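Local coordinates for protein histidine acid phosphatase (PDB 6RXD) that probably removes phosphate groups from inositol polyphosphates such as phytate, and from 2,3-bisphosphoglycerate, as a histidine acid phosphatase of the MINPP1 subfamily, at residues A219-I224 with P359-Q364; E228-D233 with T424-Y429; A348-D353 with E433-S438; D353-G358 with Q417-S422; T402-A407 with S438-A443. All coordinates share one frame; numbering follows the deposited sequence.

Contact 1: A219-I224 with P359-Q364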
# COMPACT_ATOMS: atom_id res chain seq x y z
N ALA A 219 13.99 -14.65 4.68
CA ALA A 219 14.80 -14.63 5.89
C ALA A 219 16.22 -15.12 5.63
O ALA A 219 17.17 -14.64 6.27
CB ALA A 219 14.15 -15.46 7.00
N ASN A 220 16.37 -16.06 4.71
CA ASN A 220 17.64 -16.75 4.51
C ASN A 220 18.32 -16.55 3.17
O ASN A 220 19.36 -17.13 2.92
CB ASN A 220 17.45 -18.25 4.73
CG ASN A 220 17.01 -18.58 6.13
OD1 ASN A 220 17.55 -18.04 7.10
ND2 ASN A 220 16.00 -19.43 6.25
N ASP A 221 17.75 -15.72 2.30
CA ASP A 221 18.33 -15.57 0.96
C ASP A 221 19.60 -14.72 0.98
O ASP A 221 19.60 -13.59 1.47
CB ASP A 221 17.31 -14.98 -0.01
CG ASP A 221 17.84 -14.90 -1.43
OD1 ASP A 221 17.76 -15.91 -2.17
OD2 ASP A 221 18.37 -13.83 -1.79
N ALA A 222 20.68 -15.28 0.43
CA ALA A 222 21.99 -14.63 0.47
C ALA A 222 22.07 -13.39 -0.42
O ALA A 222 22.77 -12.44 -0.09
CB ALA A 222 23.09 -15.63 0.10
N THR A 223 21.37 -13.41 -1.55
CA THR A 223 21.42 -12.28 -2.47
C THR A 223 20.72 -11.08 -1.87
O THR A 223 21.27 -9.97 -1.86
CB THR A 223 20.82 -12.63 -3.83
OG1 THR A 223 21.53 -13.73 -4.39
CG2 THR A 223 20.93 -11.44 -4.78
N ILE A 224 19.51 -11.29 -1.36
CA ILE A 224 18.77 -10.21 -0.70
C ILE A 224 19.57 -9.64 0.48
O ILE A 224 19.66 -8.43 0.63
CB ILE A 224 17.37 -10.69 -0.24
CG1 ILE A 224 16.49 -10.95 -1.46
CG2 ILE A 224 16.71 -9.65 0.68
CD1 ILE A 224 15.21 -11.75 -1.19
N PRO A 359 9.61 -7.25 -7.35
CA PRO A 359 10.25 -8.11 -8.35
C PRO A 359 11.57 -8.70 -7.84
O PRO A 359 11.95 -9.82 -8.22
CB PRO A 359 10.52 -7.15 -9.51
CG PRO A 359 9.48 -6.09 -9.37
CD PRO A 359 9.33 -5.90 -7.87
N SER A 360 12.27 -7.93 -7.00
CA SER A 360 13.53 -8.37 -6.40
C SER A 360 14.54 -8.77 -7.48
O SER A 360 14.52 -8.22 -8.58
CB SER A 360 13.28 -9.51 -5.40
OG SER A 360 14.42 -9.71 -4.55
N TYR A 361 15.41 -9.72 -7.17
CA TYR A 361 16.55 -10.02 -8.05
C TYR A 361 16.26 -11.07 -9.13
O TYR A 361 15.41 -11.94 -8.95
CB TYR A 361 17.79 -10.41 -7.22
CG TYR A 361 17.72 -11.77 -6.54
CD1 TYR A 361 18.16 -12.91 -7.19
CD2 TYR A 361 17.24 -11.90 -5.24
CE1 TYR A 361 18.12 -14.16 -6.57
CE2 TYR A 361 17.18 -13.14 -4.62
CZ TYR A 361 17.63 -14.26 -5.29
OH TYR A 361 17.59 -15.49 -4.67
N ALA A 362 16.97 -10.97 -10.24
CA ALA A 362 16.79 -11.89 -11.36
C ALA A 362 17.22 -13.30 -10.99
O ALA A 362 18.22 -13.48 -10.30
CB ALA A 362 17.56 -11.41 -12.58
N GLY A 363 16.48 -14.30 -11.46
CA GLY A 363 16.81 -15.68 -11.17
C GLY A 363 15.88 -16.32 -10.15
O GLY A 363 16.05 -17.49 -9.80
N GLN A 364 14.92 -15.55 -9.65
CA GLN A 364 13.93 -16.07 -8.71
C GLN A 364 12.56 -15.45 -8.96
O GLN A 364 12.46 -14.36 -9.53
CB GLN A 364 14.37 -15.82 -7.25
CG GLN A 364 14.49 -14.33 -6.86
CD GLN A 364 13.15 -13.68 -6.52
OE1 GLN A 364 12.27 -14.30 -5.90
NE2 GLN A 364 12.98 -12.43 -6.94

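Contact 2: E228-D233 with T424-Y429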
# COMPACT_ATOMS: atom_id res chain seq x y z
N GLU A 228 21.10 -5.83 0.43
CA GLU A 228 20.64 -4.91 1.46
C GLU A 228 21.79 -4.37 2.29
O GLU A 228 21.75 -3.21 2.71
CB GLU A 228 19.56 -5.57 2.34
CG GLU A 228 18.23 -5.68 1.61
CD GLU A 228 17.10 -6.24 2.45
OE1 GLU A 228 17.36 -6.71 3.58
OE2 GLU A 228 15.94 -6.20 1.97
N LYS A 229 22.82 -5.19 2.53
CA LYS A 229 24.03 -4.69 3.19
C LYS A 229 24.70 -3.61 2.34
O LYS A 229 25.08 -2.55 2.86
CB LYS A 229 25.02 -5.82 3.48
CG LYS A 229 26.38 -5.30 3.96
CD LYS A 229 27.36 -6.40 4.30
CE LYS A 229 28.65 -5.79 4.85
NZ LYS A 229 28.38 -4.76 5.91
N THR A 230 24.84 -3.87 1.05
CA THR A 230 25.43 -2.91 0.13
C THR A 230 24.67 -1.58 0.20
O THR A 230 25.26 -0.50 0.27
CB THR A 230 25.43 -3.45 -1.31
OG1 THR A 230 26.34 -4.56 -1.39
CG2 THR A 230 25.87 -2.37 -2.30
N ILE A 231 23.34 -1.68 0.19
CA ILE A 231 22.52 -0.48 0.22
C ILE A 231 22.60 0.21 1.58
O ILE A 231 22.69 1.43 1.66
CB ILE A 231 21.08 -0.82 -0.21
CG1 ILE A 231 21.08 -1.05 -1.73
CG2 ILE A 231 20.10 0.30 0.17
CD1 ILE A 231 19.78 -1.54 -2.31
N GLY A 232 22.62 -0.59 2.65
CA GLY A 232 22.72 -0.04 3.99
C GLY A 232 24.03 0.68 4.24
O GLY A 232 24.10 1.57 5.09
N ASP A 233 25.07 0.29 3.52
CA ASP A 233 26.38 0.91 3.70
C ASP A 233 26.62 2.06 2.73
O ASP A 233 27.71 2.63 2.69
CB ASP A 233 27.49 -0.14 3.54
CG ASP A 233 27.50 -1.16 4.65
OD1 ASP A 233 26.96 -0.87 5.74
OD2 ASP A 233 28.05 -2.26 4.45
N THR A 424 26.26 -6.60 -5.31
CA THR A 424 26.93 -5.31 -5.48
C THR A 424 26.30 -4.43 -6.57
O THR A 424 26.18 -3.22 -6.42
CB THR A 424 28.43 -5.49 -5.75
OG1 THR A 424 28.61 -6.26 -6.94
CG2 THR A 424 29.10 -6.20 -4.59
N ASP A 425 25.89 -5.06 -7.67
CA ASP A 425 25.19 -4.36 -8.76
C ASP A 425 23.70 -4.37 -8.40
O ASP A 425 22.93 -5.18 -8.93
CB ASP A 425 25.45 -5.10 -10.09
CG ASP A 425 24.83 -4.40 -11.29
OD1 ASP A 425 24.34 -3.25 -11.17
OD2 ASP A 425 24.84 -5.01 -12.38
N VAL A 426 23.31 -3.48 -7.49
CA VAL A 426 21.99 -3.54 -6.87
C VAL A 426 20.97 -2.61 -7.51
O VAL A 426 21.31 -1.77 -8.34
CB VAL A 426 22.07 -3.18 -5.36
CG1 VAL A 426 23.01 -4.16 -4.63
CG2 VAL A 426 22.56 -1.73 -5.18
N TYR A 427 19.71 -2.78 -7.09
CA TYR A 427 18.59 -1.91 -7.44
C TYR A 427 18.89 -0.45 -7.12
O TYR A 427 19.24 -0.12 -5.99
CB TYR A 427 17.37 -2.36 -6.64
CG TYR A 427 16.26 -1.33 -6.54
CD1 TYR A 427 15.33 -1.18 -7.56
CD2 TYR A 427 16.14 -0.52 -5.42
CE1 TYR A 427 14.31 -0.23 -7.48
CE2 TYR A 427 15.14 0.43 -5.33
CZ TYR A 427 14.22 0.57 -6.36
OH TYR A 427 13.22 1.52 -6.23
N THR A 428 18.76 0.41 -8.13
CA THR A 428 18.91 1.84 -7.93
C THR A 428 17.86 2.55 -8.73
O THR A 428 17.24 1.97 -9.62
CB THR A 428 20.29 2.37 -8.39
OG1 THR A 428 20.38 2.29 -9.81
CG2 THR A 428 21.44 1.61 -7.75
N TYR A 429 17.65 3.83 -8.43
CA TYR A 429 16.72 4.63 -9.20
C TYR A 429 17.19 4.82 -10.64
O TYR A 429 16.36 5.05 -11.54
CB TYR A 429 16.51 5.97 -8.50
CG TYR A 429 15.51 5.94 -7.36
CD1 TYR A 429 15.22 7.09 -6.64
CD2 TYR A 429 14.86 4.76 -6.99
CE1 TYR A 429 14.31 7.08 -5.60
CE2 TYR A 429 13.93 4.74 -5.94
CZ TYR A 429 13.67 5.92 -5.26
OH TYR A 429 12.75 5.94 -4.24

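Contact 3: A348-D353 with E433-S438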
# COMPACT_ATOMS: atom_id res chain seq x y z
N ALA A 348 16.41 4.31 -0.21
CA ALA A 348 16.73 3.38 0.86
C ALA A 348 15.49 2.59 1.30
O ALA A 348 15.56 1.37 1.49
CB ALA A 348 17.35 4.12 2.04
N LEU A 349 14.35 3.26 1.45
CA LEU A 349 13.12 2.55 1.83
C LEU A 349 12.59 1.67 0.70
O LEU A 349 12.18 0.51 0.93
CB LEU A 349 12.03 3.53 2.27
CG LEU A 349 12.30 4.25 3.59
CD1 LEU A 349 11.03 4.96 4.07
CD2 LEU A 349 12.80 3.27 4.63
N ASP A 350 12.57 2.21 -0.51
CA ASP A 350 12.05 1.47 -1.65
C ASP A 350 12.87 0.22 -1.89
O ASP A 350 12.32 -0.81 -2.24
CB ASP A 350 12.08 2.32 -2.92
CG ASP A 350 10.88 3.25 -3.06
OD1 ASP A 350 9.92 3.13 -2.26
OD2 ASP A 350 10.90 4.08 -3.99
N ALA A 351 14.18 0.31 -1.71
CA ALA A 351 15.04 -0.85 -1.95
C ALA A 351 14.67 -2.06 -1.09
O ALA A 351 14.69 -3.21 -1.55
CB ALA A 351 16.50 -0.48 -1.74
N GLU A 352 14.35 -1.81 0.17
CA GLU A 352 13.99 -2.90 1.07
C GLU A 352 12.70 -3.57 0.61
O GLU A 352 12.59 -4.79 0.58
CB GLU A 352 13.81 -2.38 2.50
CG GLU A 352 13.85 -3.46 3.54
CD GLU A 352 14.90 -3.20 4.60
OE1 GLU A 352 16.02 -3.74 4.48
OE2 GLU A 352 14.60 -2.44 5.55
N ASP A 353 11.71 -2.75 0.24
CA ASP A 353 10.44 -3.30 -0.24
C ASP A 353 10.64 -4.03 -1.57
O ASP A 353 10.10 -5.11 -1.78
CB ASP A 353 9.41 -2.19 -0.41
CG ASP A 353 8.89 -1.66 0.91
OD1 ASP A 353 8.88 -2.41 1.91
OD2 ASP A 353 8.48 -0.48 0.93
N GLU A 433 12.77 0.90 -12.83
CA GLU A 433 11.59 1.75 -12.86
C GLU A 433 10.74 1.67 -11.59
O GLU A 433 9.83 2.48 -11.40
CB GLU A 433 10.71 1.36 -14.05
CG GLU A 433 10.23 -0.09 -13.92
CD GLU A 433 9.29 -0.52 -15.02
OE1 GLU A 433 9.23 0.17 -16.07
OE2 GLU A 433 8.63 -1.56 -14.83
N TRP A 434 11.01 0.70 -10.71
CA TRP A 434 10.18 0.50 -9.52
C TRP A 434 10.26 1.66 -8.54
O TRP A 434 11.35 2.08 -8.14
CB TRP A 434 10.60 -0.78 -8.79
CG TRP A 434 9.56 -1.37 -7.86
CD1 TRP A 434 8.69 -2.38 -8.15
CD2 TRP A 434 9.33 -1.04 -6.47
NE1 TRP A 434 7.93 -2.69 -7.04
CE2 TRP A 434 8.30 -1.88 -6.00
CE3 TRP A 434 9.89 -0.11 -5.59
CZ2 TRP A 434 7.82 -1.82 -4.69
CZ3 TRP A 434 9.41 -0.05 -4.27
CH2 TRP A 434 8.38 -0.90 -3.84
N ARG A 435 9.10 2.18 -8.16
CA ARG A 435 9.02 3.21 -7.11
C ARG A 435 7.83 2.92 -6.23
O ARG A 435 6.75 2.62 -6.73
CB ARG A 435 8.81 4.62 -7.71
CG ARG A 435 9.90 5.11 -8.65
CD ARG A 435 11.16 5.47 -7.90
NE ARG A 435 12.09 6.06 -8.85
CZ ARG A 435 12.86 5.36 -9.69
NH1 ARG A 435 13.65 5.98 -10.55
NH2 ARG A 435 12.81 4.04 -9.67
N GLY A 436 8.02 3.01 -4.92
CA GLY A 436 6.89 2.82 -4.01
C GLY A 436 5.75 3.77 -4.30
O GLY A 436 4.57 3.38 -4.22
N GLU A 437 6.09 4.99 -4.67
CA GLU A 437 5.08 6.05 -4.83
C GLU A 437 4.11 5.73 -5.96
O GLU A 437 2.97 6.20 -5.94
CB GLU A 437 5.75 7.41 -5.08
CG GLU A 437 6.45 7.46 -6.45
CD GLU A 437 7.20 8.74 -6.73
OE1 GLU A 437 7.45 9.53 -5.79
OE2 GLU A 437 7.54 8.96 -7.91
N SER A 438 4.54 4.95 -6.94
CA SER A 438 3.68 4.66 -8.09
C SER A 438 3.18 3.21 -8.10
O SER A 438 2.07 2.93 -8.56
CB SER A 438 4.36 5.05 -9.41
OG SER A 438 5.69 4.58 -9.47
O HOH W 1 8.87 5.88 -4.53

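Contact 4: D353-G358 with Q417-S422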
# COMPACT_ATOMS: atom_id res chain seq x y z
N ASP A 353 11.71 -2.75 0.24
CA ASP A 353 10.44 -3.30 -0.24
C ASP A 353 10.64 -4.03 -1.57
O ASP A 353 10.10 -5.11 -1.78
CB ASP A 353 9.41 -2.19 -0.41
CG ASP A 353 8.89 -1.66 0.91
OD1 ASP A 353 8.88 -2.41 1.91
OD2 ASP A 353 8.48 -0.48 0.93
N PHE A 354 11.42 -3.42 -2.46
CA PHE A 354 11.67 -4.00 -3.77
C PHE A 354 12.26 -5.40 -3.65
O PHE A 354 11.81 -6.33 -4.33
CB PHE A 354 12.62 -3.10 -4.59
CG PHE A 354 13.03 -3.71 -5.89
CD1 PHE A 354 12.26 -3.54 -7.02
CD2 PHE A 354 14.19 -4.48 -5.96
CE1 PHE A 354 12.62 -4.12 -8.22
CE2 PHE A 354 14.57 -5.07 -7.17
CZ PHE A 354 13.78 -4.89 -8.30
N TYR A 355 13.28 -5.55 -2.80
CA TYR A 355 13.97 -6.83 -2.67
C TYR A 355 13.20 -7.91 -1.92
O TYR A 355 13.35 -9.10 -2.22
CB TYR A 355 15.35 -6.64 -2.00
CG TYR A 355 16.45 -6.27 -2.98
CD1 TYR A 355 16.86 -7.17 -3.95
CD2 TYR A 355 17.07 -5.03 -2.92
CE1 TYR A 355 17.87 -6.84 -4.85
CE2 TYR A 355 18.07 -4.69 -3.80
CZ TYR A 355 18.46 -5.60 -4.77
OH TYR A 355 19.46 -5.27 -5.64
N GLU A 356 12.38 -7.50 -0.95
CA GLU A 356 11.71 -8.46 -0.08
C GLU A 356 10.30 -8.78 -0.54
O GLU A 356 9.78 -9.86 -0.27
CB GLU A 356 11.68 -7.92 1.36
CG GLU A 356 13.05 -7.76 1.99
CD GLU A 356 12.99 -7.06 3.33
OE1 GLU A 356 11.91 -7.01 3.96
OE2 GLU A 356 14.04 -6.55 3.77
N LYS A 357 9.67 -7.84 -1.25
CA LYS A 357 8.25 -7.94 -1.58
C LYS A 357 7.89 -7.70 -3.05
O LYS A 357 6.77 -8.00 -3.47
CB LYS A 357 7.47 -6.95 -0.69
CG LYS A 357 7.69 -7.22 0.80
CD LYS A 357 7.20 -6.10 1.71
CE LYS A 357 7.49 -6.42 3.18
NZ LYS A 357 7.00 -5.36 4.11
N GLY A 358 8.83 -7.16 -3.81
CA GLY A 358 8.57 -6.80 -5.19
C GLY A 358 9.26 -7.75 -6.15
O GLY A 358 9.48 -8.91 -5.83
N GLN A 417 10.72 -4.89 -13.90
CA GLN A 417 12.17 -5.00 -13.96
C GLN A 417 12.77 -5.59 -12.69
O GLN A 417 12.67 -5.01 -11.60
CB GLN A 417 12.80 -3.63 -14.22
CG GLN A 417 14.31 -3.67 -14.44
CD GLN A 417 14.69 -4.52 -15.64
OE1 GLN A 417 14.21 -4.29 -16.74
NE2 GLN A 417 15.55 -5.51 -15.42
N GLN A 418 13.41 -6.75 -12.82
CA GLN A 418 14.15 -7.29 -11.69
C GLN A 418 15.55 -6.72 -11.63
O GLN A 418 16.08 -6.27 -12.64
CB GLN A 418 14.21 -8.81 -11.78
CG GLN A 418 12.84 -9.45 -11.55
CD GLN A 418 12.92 -10.96 -11.57
OE1 GLN A 418 13.33 -11.57 -12.56
NE2 GLN A 418 12.54 -11.57 -10.45
N ALA A 419 16.13 -6.71 -10.43
CA ALA A 419 17.51 -6.26 -10.24
C ALA A 419 18.46 -7.33 -10.74
O ALA A 419 18.06 -8.49 -10.91
CB ALA A 419 17.76 -5.99 -8.77
N PRO A 420 19.73 -6.95 -10.98
CA PRO A 420 20.70 -7.95 -11.41
C PRO A 420 20.89 -9.00 -10.32
O PRO A 420 20.63 -8.71 -9.15
CB PRO A 420 21.99 -7.14 -11.55
CG PRO A 420 21.52 -5.75 -11.89
CD PRO A 420 20.28 -5.58 -11.02
N ALA A 421 21.30 -10.20 -10.71
CA ALA A 421 21.58 -11.25 -9.75
C ALA A 421 22.95 -10.98 -9.14
O ALA A 421 23.95 -11.57 -9.53
CB ALA A 421 21.56 -12.61 -10.44
N SER A 422 22.98 -10.07 -8.16
CA SER A 422 24.23 -9.53 -7.65
C SER A 422 24.02 -8.90 -6.29
O SER A 422 22.96 -8.34 -6.01
CB SER A 422 24.76 -8.48 -8.63
OG SER A 422 25.99 -7.91 -8.17
O HOH W 2 20.55 -7.22 -6.92

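Contact 5: T402-A407 with S438-A443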
# COMPACT_ATOMS: atom_id res chain seq x y z
N THR A 402 0.28 -7.08 -0.04
CA THR A 402 -0.58 -7.74 -1.02
C THR A 402 -0.34 -7.15 -2.40
O THR A 402 -0.19 -7.87 -3.39
CB THR A 402 -2.06 -7.58 -0.62
OG1 THR A 402 -2.18 -7.82 0.78
CG2 THR A 402 -2.95 -8.55 -1.37
N MET A 403 -0.32 -5.82 -2.47
CA MET A 403 -0.20 -5.12 -3.75
C MET A 403 1.16 -5.29 -4.43
O MET A 403 1.22 -5.50 -5.64
CB MET A 403 -0.53 -3.63 -3.58
CG MET A 403 -0.45 -2.84 -4.89
SD MET A 403 -1.64 -3.41 -6.15
CE MET A 403 -3.17 -2.78 -5.47
N MET A 404 2.25 -5.21 -3.67
CA MET A 404 3.57 -5.27 -4.30
C MET A 404 3.80 -6.59 -5.05
O MET A 404 4.21 -6.57 -6.21
CB MET A 404 4.69 -5.01 -3.28
CG MET A 404 4.69 -3.57 -2.81
SD MET A 404 6.06 -3.21 -1.70
CE MET A 404 5.40 -3.83 -0.18
N PRO A 405 3.53 -7.73 -4.42
CA PRO A 405 3.74 -8.94 -5.23
C PRO A 405 2.68 -9.12 -6.32
O PRO A 405 2.99 -9.66 -7.38
CB PRO A 405 3.69 -10.08 -4.21
CG PRO A 405 2.93 -9.52 -3.04
CD PRO A 405 3.28 -8.04 -3.00
N PHE A 406 1.46 -8.65 -6.07
CA PHE A 406 0.39 -8.76 -7.06
C PHE A 406 0.78 -7.99 -8.32
O PHE A 406 0.67 -8.51 -9.44
CB PHE A 406 -0.92 -8.22 -6.46
CG PHE A 406 -2.15 -8.48 -7.31
CD1 PHE A 406 -2.47 -9.75 -7.77
CD2 PHE A 406 -3.01 -7.43 -7.59
CE1 PHE A 406 -3.63 -9.96 -8.52
CE2 PHE A 406 -4.16 -7.63 -8.33
CZ PHE A 406 -4.47 -8.91 -8.80
N ALA A 407 1.28 -6.76 -8.14
CA ALA A 407 1.77 -5.95 -9.26
C ALA A 407 2.91 -6.62 -10.02
O ALA A 407 2.96 -6.57 -11.25
CB ALA A 407 2.21 -4.56 -8.76
N SER A 438 4.54 4.95 -6.94
CA SER A 438 3.68 4.66 -8.09
C SER A 438 3.18 3.21 -8.10
O SER A 438 2.07 2.93 -8.56
CB SER A 438 4.36 5.05 -9.41
OG SER A 438 5.69 4.58 -9.47
N VAL A 439 3.99 2.30 -7.57
CA VAL A 439 3.56 0.91 -7.49
C VAL A 439 2.53 0.68 -6.40
O VAL A 439 1.51 0.01 -6.60
CB VAL A 439 4.78 -0.00 -7.27
CG1 VAL A 439 4.34 -1.44 -6.94
CG2 VAL A 439 5.69 0.06 -8.49
N THR A 440 2.78 1.27 -5.23
CA THR A 440 1.95 1.00 -4.07
C THR A 440 1.75 2.23 -3.18
O THR A 440 2.15 2.26 -2.01
CB THR A 440 2.49 -0.21 -3.29
OG1 THR A 440 1.69 -0.45 -2.13
CG2 THR A 440 3.97 -0.01 -2.88
N PRO A 441 1.13 3.27 -3.73
CA PRO A 441 0.80 4.42 -2.88
C PRO A 441 -0.24 4.01 -1.86
O PRO A 441 -0.77 2.89 -1.92
CB PRO A 441 0.17 5.40 -3.87
CG PRO A 441 -0.36 4.53 -5.01
CD PRO A 441 0.71 3.49 -5.13
N MET A 442 -0.53 4.89 -0.93
CA MET A 442 -1.67 4.64 -0.06
C MET A 442 -2.92 4.47 -0.91
O MET A 442 -3.10 5.17 -1.93
CB MET A 442 -1.81 5.77 0.96
CG MET A 442 -0.67 5.81 1.96
SD MET A 442 -0.69 4.38 3.07
CE MET A 442 0.97 4.48 3.75
N ALA A 443 -3.78 3.53 -0.51
CA ALA A 443 -5.01 3.17 -1.23
C ALA A 443 -4.78 2.67 -2.65
O ALA A 443 -5.69 2.70 -3.47
CB ALA A 443 -6.04 4.34 -1.21

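Contact 1: A219-I224 with P359-Q364
Ile-224 and Tyr-361 bring the two backbones closest, CA to CA 7.7 Å, where the start of helix 222-232 faces a type II beta turn from Tyr-361 to Gln-364. The motif on the helix side is an N-cap: OD2 of Asp-221 accepts from Ile-224 N at 2.8 Å, nearly in line with the C-O bond. Aspartate suits this place because, with CG anti to the backbone N (chi1 -176°), its second oxygen is set to work across the contact, OD1 taking the phenol hydrogen of Tyr-361 OH at 2.5 Å on the syn side, 27° out of the carboxylate plane. The tyrosine ring is sandwiched. Thr-223 lies over one face, its CB 3.8 Å from the ring centroid in a CH-pi contact, and the opposite face carries CG of Gln-364 from the same turn. A beta-branched threonine can spread CB and CG2 over the ring together. At the ring edge, Ile-224 CG1 comes 3.9 Å from Tyr-361 CE2 and also lies against Ser-360, whose OG is bonded to Tyr-355 O. The turn fixes its own glutamine: Gln-364 NE2 donates to Tyr-361 O at 3.2 Å, in the carbonyl plane and on a lone pair.

Contact 2: E228-D233 with T424-Y429
The ring of Tyr-427, a residue that meets Ile-231 across the contact, stacks on Phe-354 of helix 339-357, and its OH, bonded to Trp-434 O, lies in plane at the edge of the Tyr-429 ring. The touch on the isoleucine is made by the carbonyl instead: Ile-231 CD1 stops 4.0 Å from Tyr-427 O. With the aromatics thus engaged, the contact itself is carried by branched aliphatic side chains, one turn of helix 222-232 resting on an irregular loop. Val-426 is the centre of it. Its two methyls are shared out between two neighbouring helix residues, CG2 reaching Ile-231 CG1 at 3.8 Å and CG1 reaching Thr-230 CG2 at 4.1 Å. The valine torsion (chi1 -60°) explains the split, for it sets CG1 beside the backbone N and CG2 between N and the carbonyl carbon. Ile-231 and Val-426 lie alongside, pointing opposite ways, and Ile-231 continues onto Trp-347 and Ala-351. Shortening Val-426 to an alanine removes both methyls and would probably open a gap facing Ile-231 CG1 and Thr-230 CG2. Thr-230 suits the border of the patch: its methyl faces the valine while OG1 bonds to Thr-423 O. Since no hydrogen bond joins the two segments directly, their hold on each other is one of shape and apolar burial, with the polar anchoring left to residues just beyond them.

Contact 3: A348-D353 with E433-S438
Asp-350 holds its CG opposite the carbonyl carbon (chi1 -84°), which carries the carboxylate off helix 339-357 to the start of helix 436-439, while Trp-434 swings its ring back against the same helix by placing CG anti to its own N. The result is a helix N-terminus met by an acid from another helix: Arg-435 occupies the N-cap position, yet Gly-436 N gives a weak bond to Asp-350 OD2, 3.2 Å long but fairly straight at 167°. Water 1 extends the grip by one residue, donating to Asp-350 OD2 at 2.8 Å and accepting from Glu-437 N at 2.9 Å. Tyr-429 OH also bonds to OD2 and Ser-11 OG to OD1, so this buried carboxylate is well provided for, and the helix end would probably favour its negative charge. Replacing Asp-350 with an alanine would probably leave Gly-436 N, water 1 and the hydroxyls of Tyr-429 and Ser-11 without their common acceptor. Glycine fits at position 436 because a CB there would run into Asp-350 OD1. Beside the carboxylate, the Trp-434 ring presents its edge, CZ3 lying 3.8 Å from Asp-350 CB, with ring and carboxylate planes nearly perpendicular (89°). Trp-434 CH2 also comes 3.8 Å from Asp-353 CB. Arg-435 points its CB away from the helix and bends back, its guanidinium making a cation-pi contact with Tyr-429; NH2 donates to Asn-432 O and also to Trp-434 O, at 2.9 Å from above the carbonyl plane.

Contact 4: D353-G358 with Q417-S422
Two aromatic side chains, Phe-354 and Tyr-355, close on the small Ala-419 in a buried contact between the last turns of helix 339-357 and the long loop linking helix 400-410 to helix 436-439. Phe-354 points its ring edge at the loop backbone. With CG anti to the backbone N (chi1 174°), the ring reaches outward until CZ lies 3.5 Å from Gln-417 O and 3.7 Å from Ala-419 N, both near the ring plane. Its CE2 touches Ala-419 CB at 3.7 Å. Ala-419 CB also lies 3.6 Å from Tyr-355 OH, so a small residue such as alanine suits this place, and a larger one would probably press on both rings. The two aromatics also pack on each other: Phe-354 CD2 sits over the face of the Tyr-355 ring. Polar contact between the segments runs through water 2, which lies in the plane of the tyrosine ring, accepts from Tyr-355 OH at 2.6 Å and donates to Pro-420 O at 2.7 Å and to Ser-422 O at 2.8 Å. Because Ala-419 also shares backbone hydrogen bonds with Ser-360 and Ala-362, and Gln-417 O is bonded to Asn-432 ND2, the loop peptides find polar partners beside an apolar wall; the phenol oxygen, donating to the water and accepting from Tyr-427 N, is matched on both counts.

Contact 5: T402-A407 with S438-A443
Met-404 runs from helix 400-410 across the flank of Thr-440, the first residue beyond helix 436-439. From CB the chain extends to CG, which makes the tightest touch of the contact, 3.6 Å from Thr-440 CG2. Next, Met-404 SD stays 4.0 Å from Thr-440 CG2 and also packs on Trp-434 and Asp-353; a bend at chi3 (-81°) then turns CE off to Lys-357. A flexible thioether suits a place where one side chain must fill the seam between several segments. Beside it, Met-403 lays CB 4.1 Å from Thr-440 OG1 and CG 3.9 Å from Val-439 O, a carbonyl that receives its hydrogen bond from Tyr-472 OH. Thr-440 OG1 is buried with no polar partner in the model, so the threonine serves here mainly by shape. One turn on, Ala-407 CB rests 4.2 Å from Val-439 CG1, small against branched. Helix 400-410, kinked at Pro-405, follows directly on strand 391-398 and starts in the His-Ala-Glu motif of the family. Met-403 packs on Met-42 and Thr-440 on Arg-44, so both segments lean on strand 34-44 of the mixed sheet, where it runs into the family's Arg-His-Gly motif.

The five contacts lie within one histidine phosphatase domain and form a series from the periphery toward the centre: contacts 1 and 2, over 20 Å from the chain centre, share helix 222-232; contacts 3 and 4 share helix 339-357 and Asp-353; contact 5 sits about 5 Å from the centre and shares helix 436-439 with contact 3. Centres of contacts 1 and 4 are 7 Å apart, those of 2 and 5 22 Å. In sequence most pairs interleave, so the loop between helices 400-410 and 436-439 is laced against helices 222-232 and 339-357. Between them lie Glu-228, Glu-352 and Glu-356, seen to bind zinc in this protein, although none is bound to them in this chain.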